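Local coordinates for protein vanadium-dependent haloperoxidase (Zobellia galactanivorans, PDB 4CIT) that probably oxidises iodide with hydrogen peroxide, using a bound vanadate cofactor held in a helical fold shared with PAP2-type acid phosphatases, at residues Gly367-Ser372 with Glu413-Arg418. Numbering follows the deposited sequence.
Sequences GHSVVS and EAAISR. With VO4 (vanadate ion), chain D; VO4 (vanadate ion), chain C.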
# COMPACT_ATOMS: atom_id res chain seq x y z
N GLY A 367 -11.24 -1.10 1.00
CA GLY A 367 -9.83 -1.01 1.01
C GLY A 367 -9.26 0.14 0.22
O GLY A 367 -8.36 0.87 0.69
N HIS A 368 -9.75 0.32 -1.00
CA HIS A 368 -9.34 1.43 -1.78
C HIS A 368 -9.53 2.73 -1.05
O HIS A 368 -8.69 3.66 -1.10
CB HIS A 368 -10.11 1.51 -3.10
CG HIS A 368 -9.68 0.55 -4.13
ND1 HIS A 368 -9.90 -0.80 -4.01
CD2 HIS A 368 -9.13 0.75 -5.36
CE1 HIS A 368 -9.39 -1.40 -5.09
NE2 HIS A 368 -8.99 -0.48 -5.94
N SER A 369 -10.70 2.87 -0.41
CA SER A 369 -11.05 4.08 0.31
C SER A 369 -10.18 4.36 1.53
O SER A 369 -9.65 5.50 1.67
CB SER A 369 -12.52 4.14 0.72
OG SER A 369 -13.29 4.01 -0.48
N VAL A 370 -9.94 3.31 2.32
CA VAL A 370 -9.15 3.45 3.51
C VAL A 370 -7.68 3.75 3.13
O VAL A 370 -7.04 4.63 3.74
CB VAL A 370 -9.30 2.25 4.47
CG1 VAL A 370 -8.38 2.45 5.68
CG2 VAL A 370 -10.73 2.00 5.02
N VAL A 371 -7.10 2.96 2.22
CA VAL A 371 -5.67 3.04 1.88
C VAL A 371 -5.40 4.34 1.19
O VAL A 371 -4.47 5.02 1.53
CB VAL A 371 -5.17 1.83 1.09
CG1 VAL A 371 -3.69 1.90 0.78
CG2 VAL A 371 -5.49 0.56 1.90
N SER A 372 -6.31 4.79 0.32
CA SER A 372 -6.15 6.09 -0.35
C SER A 372 -6.29 7.23 0.59
O SER A 372 -5.57 8.23 0.47
CB SER A 372 -7.22 6.26 -1.44
OG SER A 372 -6.96 5.25 -2.38
N GLU A 413 -11.24 10.31 -6.09
CA GLU A 413 -11.55 9.57 -7.30
C GLU A 413 -11.42 8.09 -7.06
O GLU A 413 -12.23 7.26 -7.54
CB GLU A 413 -10.69 10.09 -8.50
CG GLU A 413 -11.05 9.42 -9.79
CD GLU A 413 -10.27 9.88 -10.98
OE1 GLU A 413 -10.48 11.03 -11.45
OE2 GLU A 413 -9.44 9.06 -11.39
N ALA A 414 -10.38 7.66 -6.39
CA ALA A 414 -10.17 6.22 -6.13
C ALA A 414 -11.39 5.65 -5.33
O ALA A 414 -11.85 4.53 -5.63
CB ALA A 414 -8.88 5.96 -5.38
N ALA A 415 -11.88 6.44 -4.39
CA ALA A 415 -13.01 6.02 -3.54
C ALA A 415 -14.32 5.91 -4.36
O ALA A 415 -14.92 4.85 -4.38
CB ALA A 415 -13.12 6.97 -2.41
N ILE A 416 -14.64 6.92 -5.14
CA ILE A 416 -15.87 6.87 -5.95
C ILE A 416 -15.78 5.90 -7.11
O ILE A 416 -16.82 5.41 -7.55
CB ILE A 416 -16.32 8.27 -6.44
CG1 ILE A 416 -17.85 8.27 -6.78
CG2 ILE A 416 -15.53 8.81 -7.61
CD1 ILE A 416 -18.73 8.07 -5.59
N SER A 417 -14.56 5.53 -7.53
CA SER A 417 -14.40 4.51 -8.58
C SER A 417 -15.04 3.22 -8.18
O SER A 417 -15.46 2.47 -9.04
CB SER A 417 -12.96 4.28 -8.92
OG SER A 417 -12.35 3.50 -7.95
N ARG A 418 -15.10 2.94 -6.86
CA ARG A 418 -15.73 1.71 -6.37
C ARG A 418 -17.26 1.70 -6.46
O ARG A 418 -17.81 0.61 -6.51
CB ARG A 418 -15.28 1.39 -4.95
CG ARG A 418 -13.77 1.54 -4.78
CD ARG A 418 -12.94 0.76 -5.76
NE ARG A 418 -12.86 -0.69 -5.39
CZ ARG A 418 -12.48 -1.68 -6.17
NH1 ARG A 418 -12.16 -1.51 -7.44
NH2 ARG A 418 -12.39 -2.96 -5.66
O2 VO4 D . -12.45 -1.06 -2.48
O1 VO4 C . -10.58 -3.34 -2.34
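H368 and R418 contribute to the vanadate site of the PAP2-type helical core, carried on two antiparallel helices whose local axes run at 172° and approach to 8.3 Å. The R418 guanidinium lies flat on the H368 imidazole: their centres are 3.6 Å apart and the planes differ by 17°, evidence of a true stack. H368 CE1 sits over the middle of the guanidinium, while R418 CD adds a CH-pi contact to the same ring. Bends at chi2 and chi3 fold the arginine chain back over that face. Although H368 ND1 and R418 NE are close, their angle rules out a mutual bond; both instead donate to O2 of the chain D vanadate, each at 3.0 Å, and ND1 also donates to O1 of the chain C vanadate at 3.1 Å. R418 NH1 also forms a salt bridge with D267, and H368 NE2 bonds to the W266 carbonyl. A leucine in place of R418 would probably leave O2 without the NE donor, D267 without its charged mate and the imidazole without its stacked cover. Farther along, small residues permit close approach: S369 OG meets A415 CB at 3.5 Å, and S372 OG, bonded to H368 O, touches A414 CB at 3.6 Å.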